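Local coordinates for protein pectinesterase (Aspergillus niger, PDB 5C1E) that hydrolyses the methyl esters of pectin's galacturonate units, releasing methanol, and is probably involved in maceration and soft-rotting of plant tissue, at residues T77-S82 with V108-G113; C133-Y138 with C154-A159; S81-G86 with E114-V119; A120-A125 with T141-A146. All coordinates share one frame; numbering follows the deposited sequence.

Contact 1. Residues T77-S82 with V108-G113; sequences THTISS and VENGYG
T77 and E109 stand side by side on one face of a parallel strand pair, and the threonine hydroxyl gives a short hydrogen bond, OG1 to E109 OE1 at 2.6 Å. The carboxylate receives it on its anti lone pair, away from its other oxygen. Threonine suits this place: OG1 lies anti to the backbone N (chi1 -173°), which turns the hydroxyl toward the glutamate. At H78 the backbone takes over. Its N-H makes a weak bond to E109 O, and its carbonyl receives G111 N at 3.1 Å, the last bonds of a regular pairing between two coils of the right-handed parallel beta-helix to which pectinesterases belong. Beyond it the chains run on as loops. T79 settles over the turn, with CG2 3.4 Å from Y112 N and OG1 against G111 CA, where glycine presents only its backbone. N110 then does the work of the lost strand. Its ND2 donates to I80 O at 2.9 Å, in the carbonyl plane and nearly in its own amide plane, while OD1 accepts from Y112 N at 3.0 Å in an Asx turn and more weakly from I80 N; ND2 also reaches V119 O. S81 lays its CB over the centre of the Y112 ring, a CH-pi contact 3.8 Å from the centroid, and one water joins S81 OG to Y112 OH.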
loop_
_atom_site.group_PDB
_atom_site.type_symbol
_atom_site.label_atom_id
_atom_site.label_comp_id
_atom_site.label_asym_id
_atom_site.label_seq_id
_atom_site.Cartn_x
_atom_site.Cartn_y
_atom_site.Cartn_z
ATOM N N THR A 77 -7.367 -13.452 2.552
ATOM C CA THR A 77 -8.405 -13.060 1.629
ATOM C C THR A 77 -9.777 -12.996 2.286
ATOM O O THR A 77 -10.107 -13.799 3.146
ATOM C CB THR A 77 -8.469 -14.002 0.402
ATOM O OG1 THR A 77 -9.402 -13.482 -0.554
ATOM C CG2 THR A 77 -8.861 -15.395 0.797
ATOM N N HIS A 78 -10.561 -12.026 1.822
ATOM C CA HIS A 78 -11.950 -11.866 2.229
ATOM C C HIS A 78 -12.628 -11.034 1.143
ATOM O O HIS A 78 -11.963 -10.310 0.398
ATOM C CB HIS A 78 -12.024 -11.207 3.612
ATOM C CG HIS A 78 -13.419 -11.054 4.154
ATOM N ND1 HIS A 78 -14.065 -9.839 4.207
ATOM C CD2 HIS A 78 -14.265 -11.951 4.715
ATOM C CE1 HIS A 78 -15.264 -9.999 4.742
ATOM N NE2 HIS A 78 -15.408 -11.272 5.062
ATOM N N THR A 79 -13.939 -11.173 1.005
ATOM C CA THR A 79 -14.661 -10.470 -0.044
ATOM C C THR A 79 -15.888 -9.770 0.538
ATOM O O THR A 79 -16.785 -10.424 1.072
ATOM C CB THR A 79 -15.115 -11.447 -1.144
ATOM O OG1 THR A 79 -13.964 -12.024 -1.777
ATOM C CG2 THR A 79 -15.932 -10.741 -2.193
ATOM N N ILE A 80 -15.887 -8.443 0.442
ATOM C CA ILE A 80 -17.045 -7.616 0.698
ATOM C C ILE A 80 -16.780 -6.202 0.193
ATOM O O ILE A 80 -15.639 -5.745 0.214
ATOM C CB ILE A 80 -17.422 -7.597 2.204
ATOM C CG1 ILE A 80 -18.794 -6.962 2.425
ATOM C CG2 ILE A 80 -16.360 -6.918 3.046
ATOM C CD1 ILE A 80 -19.320 -7.179 3.831
ATOM N N SER A 81 -17.842 -5.517 -0.243
ATOM C CA SER A 81 -17.735 -4.122 -0.704
ATOM C C SER A 81 -18.060 -3.147 0.431
ATOM O O SER A 81 -18.660 -3.534 1.442
ATOM C CB SER A 81 -18.683 -3.909 -1.880
ATOM O OG SER A 81 -20.029 -3.995 -1.441
ATOM N N SER A 82 -17.684 -1.879 0.273
ATOM C CA SER A 82 -17.956 -0.905 1.330
ATOM C C SER A 82 -19.461 -0.642 1.535
ATOM O O SER A 82 -19.888 -0.477 2.678
ATOM C CB SER A 82 -17.185 0.407 1.127
ATOM O OG SER A 82 -17.508 1.032 -0.088
ATOM N N VAL A 108 -2.345 -9.733 0.672
ATOM C CA VAL A 108 -3.663 -9.367 1.160
ATOM C C VAL A 108 -4.556 -9.017 -0.012
ATOM O O VAL A 108 -4.178 -8.218 -0.882
ATOM C CB VAL A 108 -3.612 -8.163 2.154
ATOM C CG1 VAL A 108 -5.006 -7.822 2.681
ATOM C CG2 VAL A 108 -2.688 -8.474 3.318
ATOM N N GLU A 109 -5.755 -9.589 -0.028
ATOM C CA GLU A 109 -6.675 -9.341 -1.118
ATOM C C GLU A 109 -8.102 -9.160 -0.650
ATOM O O GLU A 109 -8.509 -9.688 0.372
ATOM C CB GLU A 109 -6.604 -10.450 -2.166
ATOM C CG GLU A 109 -6.939 -11.822 -1.648
ATOM C CD GLU A 109 -7.074 -12.851 -2.765
ATOM O OE1 GLU A 109 -8.054 -13.644 -2.750
ATOM O OE2 GLU A 109 -6.194 -12.854 -3.655
ATOM N N ASN A 110 -8.823 -8.355 -1.405
ATOM C CA ASN A 110 -10.285 -8.323 -1.329
ATOM C C ASN A 110 -10.780 -8.890 -2.662
ATOM O O ASN A 110 -10.434 -8.365 -3.709
ATOM C CB ASN A 110 -10.798 -6.903 -1.067
ATOM C CG ASN A 110 -12.304 -6.862 -0.782
ATOM O OD1 ASN A 110 -13.083 -7.530 -1.440
ATOM N ND2 ASN A 110 -12.710 -6.076 0.205
ATOM N N GLY A 111 -11.564 -9.971 -2.616
ATOM C CA GLY A 111 -12.014 -10.644 -3.828
ATOM C C GLY A 111 -13.268 -10.086 -4.489
ATOM O O GLY A 111 -13.787 -10.700 -5.410
ATOM N N TYR A 112 -13.734 -8.906 -4.072
ATOM C CA TYR A 112 -14.978 -8.365 -4.608
ATOM C C TYR A 112 -14.921 -8.170 -6.112
ATOM O O TYR A 112 -15.857 -8.539 -6.826
ATOM C CB TYR A 112 -15.385 -7.046 -3.933
ATOM C CG TYR A 112 -16.781 -6.615 -4.344
ATOM C CD1 TYR A 112 -17.903 -7.156 -3.731
ATOM C CD2 TYR A 112 -16.979 -5.702 -5.376
ATOM C CE1 TYR A 112 -19.189 -6.791 -4.133
ATOM C CE2 TYR A 112 -18.269 -5.329 -5.783
ATOM C CZ TYR A 112 -19.366 -5.882 -5.156
ATOM O OH TYR A 112 -20.652 -5.518 -5.532
ATOM N N GLY A 113 -13.851 -7.556 -6.593
ATOM C CA GLY A 113 -13.724 -7.274 -8.017
ATOM C C GLY A 113 -14.275 -5.903 -8.379
ATOM O O GLY A 113 -14.521 -5.074 -7.504
HETATM O O HOH W 1 -21.541 -3.614 -3.594
#

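Contact 2. Residues C133-Y138 with C154-A159; sequences CQFSGY and CMIEGA
Strands 134-136 and 155-158 run parallel, 4° apart with axes 4.8 Å from each other, and are laced by M155 N to C133 O, F135 N to M155 O and E157 N to F135 O, the last at 2.8 Å. Past them G137 N donates a hydrogen bond to E157 O from above the carbonyl plane. A159 N then donates one to Y138 O at 2.7 Å, in that carbonyl's plane and on a lone pair. On the face carrying Q134, S136 and E157, M155 bends at chi2 and chi3 (-69° and -60°), folding its methyl CE back over the sheet face against the Q134 side chain, 3.5 Å from Q134 OE1. A flexible, unbranched methionine can fill such a curved path between polar neighbours. The other face is apolar: F135 and I156 point the same way, with CD2 of the ring 3.9 Å from I156 CG1. C154 SG lies at the edge of the F135 ring, 4.0 Å from CE2, and also accepts a hydrogen bond from C133 N, so the thiol serves both the core and the backbone. At the far end A159 CB sits over the Y138 ring, a CH-pi contact 3.3 Å from CZ; a small methyl suits so close an approach. Strands 107-110 and 175-178 flank the pair in its sheet; M155 and E157 touch V177, while F135 and I156 pack inward on L142 of strand 142-146, and F135 also meets M103 of strand 102-104.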
loop_
_atom_site.group_PDB
_atom_site.type_symbol
_atom_site.label_atom_id
_atom_site.label_comp_id
_atom_site.label_asym_id
_atom_site.label_seq_id
_atom_site.Cartn_x
_atom_site.Cartn_y
_atom_site.Cartn_z
ATOM N N CYS A 133 5.257 -7.316 0.355
ATOM C CA CYS A 133 3.855 -7.723 0.450
ATOM C C CYS A 133 3.120 -7.483 -0.875
ATOM O O CYS A 133 3.557 -6.699 -1.723
ATOM C CB CYS A 133 3.145 -6.937 1.565
ATOM S SG CYS A 133 3.741 -7.297 3.222
ATOM N N GLN A 134 1.999 -8.163 -1.045
ATOM C CA GLN A 134 1.096 -7.851 -2.147
ATOM C C GLN A 134 -0.240 -7.366 -1.629
ATOM O O GLN A 134 -0.769 -7.896 -0.640
ATOM C CB GLN A 134 0.869 -9.064 -3.046
ATOM C CG GLN A 134 2.147 -9.715 -3.566
ATOM C CD GLN A 134 1.865 -10.804 -4.588
ATOM O OE1 GLN A 134 1.051 -10.597 -5.506
ATOM N NE2 GLN A 134 2.555 -11.966 -4.469
ATOM N N PHE A 135 -0.807 -6.395 -2.341
ATOM C CA PHE A 135 -2.117 -5.887 -2.033
ATOM C C PHE A 135 -2.905 -5.848 -3.325
ATOM O O PHE A 135 -2.514 -5.157 -4.272
ATOM C CB PHE A 135 -2.037 -4.492 -1.400
ATOM C CG PHE A 135 -1.042 -4.394 -0.299
ATOM C CD1 PHE A 135 -1.420 -4.677 1.001
ATOM C CD2 PHE A 135 0.257 -4.006 -0.549
ATOM C CE1 PHE A 135 -0.508 -4.595 2.033
ATOM C CE2 PHE A 135 1.170 -3.910 0.484
ATOM C CZ PHE A 135 0.782 -4.213 1.772
ATOM N N SER A 136 -4.020 -6.575 -3.353
ATOM C CA SER A 136 -4.789 -6.774 -4.578
ATOM C C SER A 136 -6.274 -6.462 -4.421
ATOM O O SER A 136 -6.917 -6.872 -3.447
ATOM C CB SER A 136 -4.614 -8.213 -5.065
ATOM O OG SER A 136 -3.266 -8.457 -5.423
ATOM N N GLY A 137 -6.792 -5.709 -5.389
ATOM C CA GLY A 137 -8.221 -5.398 -5.486
ATOM C C GLY A 137 -8.498 -4.771 -6.832
ATOM O O GLY A 137 -7.767 -5.033 -7.789
ATOM N N TYR A 138 -9.573 -3.977 -6.924
ATOM C CA TYR A 138 -9.903 -3.264 -8.152
ATOM C C TYR A 138 -10.110 -1.788 -7.808
ATOM O O TYR A 138 -9.282 -0.929 -8.168
ATOM C CB TYR A 138 -11.136 -3.873 -8.842
ATOM C CG TYR A 138 -11.304 -3.332 -10.227
ATOM C CD1 TYR A 138 -10.643 -3.924 -11.311
ATOM C CD2 TYR A 138 -12.076 -2.198 -10.461
ATOM C CE1 TYR A 138 -10.771 -3.404 -12.583
ATOM C CE2 TYR A 138 -12.215 -1.675 -11.737
ATOM C CZ TYR A 138 -11.544 -2.290 -12.797
ATOM O OH TYR A 138 -11.652 -1.775 -14.074
ATOM N N CYS A 154 6.946 -3.980 -2.628
ATOM C CA CYS A 154 5.604 -4.490 -2.603
ATOM C C CYS A 154 4.994 -4.438 -4.003
ATOM O O CYS A 154 5.521 -3.787 -4.917
ATOM C CB CYS A 154 4.725 -3.686 -1.635
ATOM S SG CYS A 154 5.173 -3.845 0.122
ATOM N N MET A 155 3.879 -5.144 -4.149
ATOM C CA MET A 155 3.096 -5.126 -5.363
ATOM C C MET A 155 1.732 -4.605 -4.965
ATOM O O MET A 155 1.068 -5.210 -4.111
ATOM C CB MET A 155 3.011 -6.540 -5.930
ATOM C CG MET A 155 2.541 -6.656 -7.373
ATOM S SD MET A 155 0.816 -6.237 -7.669
ATOM C CE MET A 155 -0.055 -7.416 -6.621
ATOM N N ILE A 156 1.323 -3.479 -5.557
ATOM C CA ILE A 156 0.001 -2.887 -5.292
ATOM C C ILE A 156 -0.789 -2.898 -6.594
ATOM O O ILE A 156 -0.393 -2.249 -7.577
ATOM C CB ILE A 156 0.080 -1.450 -4.721
ATOM C CG1 ILE A 156 0.913 -1.431 -3.451
ATOM C CG2 ILE A 156 -1.312 -0.943 -4.331
ATOM C CD1 ILE A 156 2.310 -0.941 -3.665
ATOM N N GLU A 157 -1.916 -3.612 -6.576
ATOM C CA GLU A 157 -2.718 -3.809 -7.785
ATOM C C GLU A 157 -4.143 -3.328 -7.634
ATOM O O GLU A 157 -4.811 -3.593 -6.620
ATOM C CB GLU A 157 -2.733 -5.284 -8.188
ATOM C CG GLU A 157 -3.401 -5.529 -9.531
ATOM C CD GLU A 157 -3.187 -6.921 -10.103
ATOM O OE1 GLU A 157 -3.621 -7.144 -11.248
ATOM O OE2 GLU A 157 -2.614 -7.794 -9.431
ATOM N N GLY A 158 -4.618 -2.665 -8.688
ATOM C CA GLY A 158 -5.984 -2.207 -8.786
ATOM C C GLY A 158 -6.185 -1.359 -10.023
ATOM O O GLY A 158 -5.336 -1.324 -10.927
ATOM N N ALA A 159 -7.317 -0.672 -10.069
ATOM C CA ALA A 159 -7.692 0.127 -11.213
ATOM C C ALA A 159 -8.141 1.538 -10.853
ATOM O O ALA A 159 -7.753 2.497 -11.515
ATOM C CB ALA A 159 -8.805 -0.571 -11.970
#

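Contact 3. Residues S81-G86 with E114-V119; sequences SSPDAG and EGAQAV
S82 and Q117 form the close part of this contact. S82 N, in the first turn of helix 82-85, donates to Q117 O at 2.8 Å, with the donor tilted 27° from the carbonyl plane. The same carbonyl oxygen lies 3.3 Å from S81 CA, so the loop's backbone is pressed against the start of the helix. S82 OG, held between its backbone N and carbonyl carbon (chi1 60°), turns to Q117 CB at 3.3 Å; a compact serine fits this approach. The helix is a single short turn in the connection from strand 74-78 to strand 94-96 of the parallel beta-helix, and it faces the loop that joins strands 107-110 and 121-124. S81 is its N-cap, OG accepting a weak bond from D84 N, and G86 ends the turn with a positive phi that glycine adopts easily. The packing is looser beside this, where A116 CB touches S81 CB at 3.9 Å and P83 CD at 4.2 Å; P83, exposed to solvent, is met only lightly. Q117 bends at chi2, and its NE2 hydrogen-bonds a glycerol, probably from the crystallisation liquor. The Q117 side chain lies about 7 Å from that of D161, the predicted active-site residue.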
loop_
_atom_site.group_PDB
_atom_site.type_symbol
_atom_site.label_atom_id
_atom_site.label_comp_id
_atom_site.label_asym_id
_atom_site.label_seq_id
_atom_site.Cartn_x
_atom_site.Cartn_y
_atom_site.Cartn_z
ATOM N N SER A 81 -17.842 -5.517 -0.243
ATOM C CA SER A 81 -17.735 -4.122 -0.704
ATOM C C SER A 81 -18.060 -3.147 0.431
ATOM O O SER A 81 -18.660 -3.534 1.442
ATOM C CB SER A 81 -18.683 -3.909 -1.880
ATOM O OG SER A 81 -20.029 -3.995 -1.441
ATOM N N SER A 82 -17.684 -1.879 0.273
ATOM C CA SER A 82 -17.956 -0.905 1.330
ATOM C C SER A 82 -19.461 -0.642 1.535
ATOM O O SER A 82 -19.888 -0.477 2.678
ATOM C CB SER A 82 -17.185 0.407 1.127
ATOM O OG SER A 82 -17.508 1.032 -0.088
ATOM N N PRO A 83 -20.272 -0.624 0.454
ATOM C CA PRO A 83 -21.706 -0.469 0.690
ATOM C C PRO A 83 -22.313 -1.605 1.525
ATOM O O PRO A 83 -23.135 -1.356 2.420
ATOM C CB PRO A 83 -22.293 -0.467 -0.730
ATOM C CG PRO A 83 -21.181 0.033 -1.593
ATOM C CD PRO A 83 -19.962 -0.596 -0.985
ATOM N N ASP A 84 -21.905 -2.839 1.250
ATOM C CA ASP A 84 -22.385 -3.984 2.021
ATOM C C ASP A 84 -21.815 -4.006 3.431
ATOM O O ASP A 84 -22.528 -4.320 4.364
ATOM C CB ASP A 84 -22.100 -5.298 1.301
ATOM C CG ASP A 84 -22.879 -5.435 0.004
ATOM O OD1 ASP A 84 -23.978 -4.841 -0.114
ATOM O OD2 ASP A 84 -22.396 -6.141 -0.912
ATOM N N ALA A 85 -20.544 -3.656 3.600
ATOM C CA ALA A 85 -19.924 -3.654 4.929
ATOM C C ALA A 85 -20.342 -2.469 5.797
ATOM O O ALA A 85 -20.293 -2.549 7.019
ATOM C CB ALA A 85 -18.407 -3.685 4.806
ATOM N N GLY A 86 -20.718 -1.363 5.171
ATOM C CA GLY A 86 -21.134 -0.167 5.907
ATOM C C GLY A 86 -20.121 0.965 5.948
ATOM O O GLY A 86 -20.481 2.082 6.280
ATOM N N GLU A 114 -14.445 -5.647 -9.672
ATOM C CA GLU A 114 -14.955 -4.348 -10.115
ATOM C C GLU A 114 -16.433 -4.197 -9.777
ATOM O O GLU A 114 -17.190 -5.175 -9.807
ATOM C CB GLU A 114 -14.784 -4.143 -11.626
ATOM C CG GLU A 114 -15.303 -2.774 -12.097
ATOM C CD GLU A 114 -15.003 -2.470 -13.554
ATOM O OE1 GLU A 114 -14.942 -1.267 -13.900
ATOM O OE2 GLU A 114 -14.841 -3.429 -14.352
ATOM N N GLY A 115 -16.823 -2.963 -9.464
ATOM C CA GLY A 115 -18.219 -2.588 -9.331
ATOM C C GLY A 115 -18.539 -1.750 -8.104
ATOM O O GLY A 115 -19.581 -1.108 -8.066
ATOM N N ALA A 116 -17.659 -1.782 -7.107
ATOM C CA ALA A 116 -17.802 -0.995 -5.886
ATOM C C ALA A 116 -16.482 -0.971 -5.142
ATOM O O ALA A 116 -15.608 -1.782 -5.408
ATOM C CB ALA A 116 -18.883 -1.576 -4.977
ATOM N N GLN A 117 -16.370 -0.049 -4.192
ATOM C CA GLN A 117 -15.180 0.074 -3.385
ATOM C C GLN A 117 -15.045 -1.172 -2.526
ATOM O O GLN A 117 -16.018 -1.618 -1.958
ATOM C CB GLN A 117 -15.260 1.300 -2.477
ATOM C CG GLN A 117 -15.479 2.597 -3.235
ATOM C CD GLN A 117 -16.943 2.980 -3.305
ATOM O OE1 GLN A 117 -17.827 2.138 -3.548
ATOM N NE2 GLN A 117 -17.210 4.260 -3.121
ATOM N N ALA A 118 -13.840 -1.727 -2.456
ATOM C CA ALA A 118 -13.595 -2.921 -1.668
ATOM C C ALA A 118 -12.134 -2.953 -1.253
ATOM O O ALA A 118 -11.258 -3.270 -2.046
ATOM C CB ALA A 118 -13.969 -4.171 -2.447
ATOM N N VAL A 119 -11.884 -2.596 -0.004
ATOM C CA VAL A 119 -10.524 -2.394 0.471
ATOM C C VAL A 119 -9.818 -3.711 0.784
ATOM O O VAL A 119 -10.388 -4.597 1.406
ATOM C CB VAL A 119 -10.522 -1.470 1.698
ATOM C CG1 VAL A 119 -9.135 -1.292 2.297
ATOM C CG2 VAL A 119 -11.079 -0.110 1.297
#

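Contact 4. Residues A120-A125 with T141-A146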
loop_
_atom_site.group_PDB
_atom_site.type_symbol
_atom_site.label_atom_id
_atom_site.label_comp_id
_atom_site.label_asym_id
_atom_site.label_seq_id
_atom_site.Cartn_x
_atom_site.Cartn_y
_atom_site.Cartn_z
ATOM N N ALA A 120 -8.569 -3.823 0.328
ATOM C CA ALA A 120 -7.724 -4.962 0.696
ATOM C C ALA A 120 -7.087 -4.708 2.056
ATOM O O ALA A 120 -7.307 -5.469 2.983
ATOM C CB ALA A 120 -6.671 -5.225 -0.355
ATOM N N LEU A 121 -6.331 -3.626 2.188
ATOM C CA LEU A 121 -5.736 -3.266 3.470
ATOM C C LEU A 121 -5.898 -1.785 3.751
ATOM O O LEU A 121 -5.753 -0.951 2.845
ATOM C CB LEU A 121 -4.253 -3.667 3.554
ATOM C CG LEU A 121 -3.563 -3.358 4.895
ATOM C CD1 LEU A 121 -2.565 -4.431 5.274
ATOM C CD2 LEU A 121 -2.889 -1.995 4.881
ATOM N N VAL A 122 -6.264 -1.463 4.995
ATOM C CA VAL A 122 -6.250 -0.076 5.425
ATOM C C VAL A 122 -5.125 0.096 6.439
ATOM O O VAL A 122 -4.988 -0.684 7.403
ATOM C CB VAL A 122 -7.618 0.454 5.949
ATOM C CG1 VAL A 122 -8.266 -0.488 6.925
ATOM C CG2 VAL A 122 -7.465 1.837 6.580
ATOM N N GLY A 123 -4.313 1.104 6.184
ATOM C CA GLY A 123 -3.291 1.534 7.115
ATOM C C GLY A 123 -3.746 2.782 7.822
ATOM O O GLY A 123 -3.890 3.828 7.199
ATOM N N ASN A 124 -3.994 2.675 9.124
ATOM C CA ASN A 124 -4.524 3.803 9.895
ATOM C C ASN A 124 -3.814 3.923 11.240
ATOM O O ASN A 124 -4.424 3.793 12.303
ATOM C CB ASN A 124 -6.039 3.650 10.051
ATOM C CG ASN A 124 -6.691 4.844 10.711
ATOM O OD1 ASN A 124 -6.174 5.954 10.667
ATOM N ND2 ASN A 124 -7.829 4.613 11.346
ATOM N N ALA A 125 -2.522 4.195 11.155
ATOM C CA ALA A 125 -1.623 4.309 12.304
ATOM C C ALA A 125 -0.254 4.797 11.815
ATOM O O ALA A 125 0.006 4.885 10.613
ATOM C CB ALA A 125 -1.482 2.970 13.008
ATOM N N THR A 141 -8.104 -0.456 -3.526
ATOM C CA THR A 141 -7.301 -1.556 -2.963
ATOM C C THR A 141 -6.594 -1.215 -1.659
ATOM O O THR A 141 -6.742 -1.932 -0.681
ATOM C CB THR A 141 -6.241 -2.053 -3.959
ATOM O OG1 THR A 141 -6.872 -2.408 -5.210
ATOM C CG2 THR A 141 -5.491 -3.246 -3.374
ATOM N N LEU A 142 -5.789 -0.156 -1.667
ATOM C CA LEU A 142 -4.936 0.190 -0.539
ATOM C C LEU A 142 -5.322 1.532 0.051
ATOM O O LEU A 142 -5.096 2.608 -0.539
ATOM C CB LEU A 142 -3.464 0.159 -0.957
ATOM C CG LEU A 142 -2.440 0.424 0.142
ATOM C CD1 LEU A 142 -2.429 -0.666 1.201
ATOM C CD2 LEU A 142 -1.080 0.589 -0.501
ATOM N N TYR A 143 -5.921 1.461 1.227
ATOM C CA TYR A 143 -6.409 2.648 1.892
ATOM C C TYR A 143 -5.320 3.117 2.815
ATOM O O TYR A 143 -5.212 2.625 3.930
ATOM C CB TYR A 143 -7.673 2.318 2.660
ATOM C CG TYR A 143 -8.482 3.487 3.199
ATOM C CD1 TYR A 143 -8.165 4.819 2.916
ATOM C CD2 TYR A 143 -9.592 3.245 3.981
ATOM C CE1 TYR A 143 -8.942 5.866 3.417
ATOM C CE2 TYR A 143 -10.376 4.276 4.471
ATOM C CZ TYR A 143 -10.055 5.585 4.181
ATOM O OH TYR A 143 -10.851 6.607 4.694
ATOM N N VAL A 144 -4.469 4.017 2.309
ATOM C CA VAL A 144 -3.431 4.622 3.140
ATOM C C VAL A 144 -4.095 5.806 3.872
ATOM O O VAL A 144 -3.936 6.966 3.520
ATOM C CB VAL A 144 -2.178 4.991 2.329
ATOM C CG1 VAL A 144 -1.537 3.710 1.789
ATOM C CG2 VAL A 144 -2.456 5.950 1.172
ATOM N N LYS A 145 -4.888 5.467 4.873
ATOM C CA LYS A 145 -5.871 6.391 5.412
ATOM C C LYS A 145 -5.235 7.533 6.187
ATOM O O LYS A 145 -5.586 8.707 5.999
ATOM C CB LYS A 145 -6.859 5.632 6.318
ATOM C CG LYS A 145 -7.877 6.536 6.991
ATOM C CD LYS A 145 -8.896 5.716 7.776
ATOM C CE LYS A 145 -10.071 6.594 8.169
ATOM N NZ LYS A 145 -10.978 5.855 9.069
ATOM N N ALA A 146 -4.315 7.181 7.082
ATOM C CA ALA A 146 -3.631 8.177 7.898
ATOM C C ALA A 146 -2.351 7.610 8.481
ATOM O O ALA A 146 -2.184 6.389 8.578
ATOM C CB ALA A 146 -4.535 8.653 9.023
#
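T141 O is gripped by two backbone N-H groups of the neighbouring coil: A120 N, at 2.8 Å and on a lone pair in the carbonyl plane, and more weakly L121 N. The approach is close: the A120 methyl CB lies 3.3 Å from that oxygen and 3.8 Å from T141 CG2, where a small side chain suits. Further on, Y143 N to L121 O and G123 N to Y143 O, both 2.9 Å, continue the parallel pairing. L121 and L142 project together on the inner face, CD2 to CD1 at 3.9 Å, and both pack on F135. On the other face V122 stands beside Y143; its CG2, anti to the backbone N, reaches Y143 CD2 at 3.6 Å. K145 CB lies over one face of that tyrosine ring, toward its rim, while F164 stacks with the ring. The pairing then loosens: V144 centres an inverse gamma turn, and G123 O receives only weak bonds from K145 N and A146 N. K145 runs out extended, its CD passing 3.8 Å from N124 CG as the two side chains cross, before NZ forms a salt bridge with D89. T141 OG1 is held by E157 O, and the T141 side chain lies about 9 Å from that of D161, the predicted active-site residue. Aligned side chains stacked in successive coils, here L121 and L142, are a hallmark of the parallel beta-helix.

Overall arrangement
Contacts 2 and 4 lie near the centre of the chain, each about 7 Å from it centre to centre, whereas contacts 1 and 3 sit 15 and 18 Å out; contact 4 is buried, the others only partly so. Contacts 1 and 2 belong to one parallel sheet, where strands 107-110 and 134-136 are neighbours; contact 4 joins strands of another sheet, and its T141 OG1 meets E157 O of contact 2. Contacts 1 and 3 share S81 and S82, so the loop leaving strand 74-78 passes from strand pairing into helix packing. Contact 2 has the regular backbone bonds, contact 4's pairing weakens at its end, asparagine, serine and water bridge contact 1, and a lone backbone bond crosses contact 3.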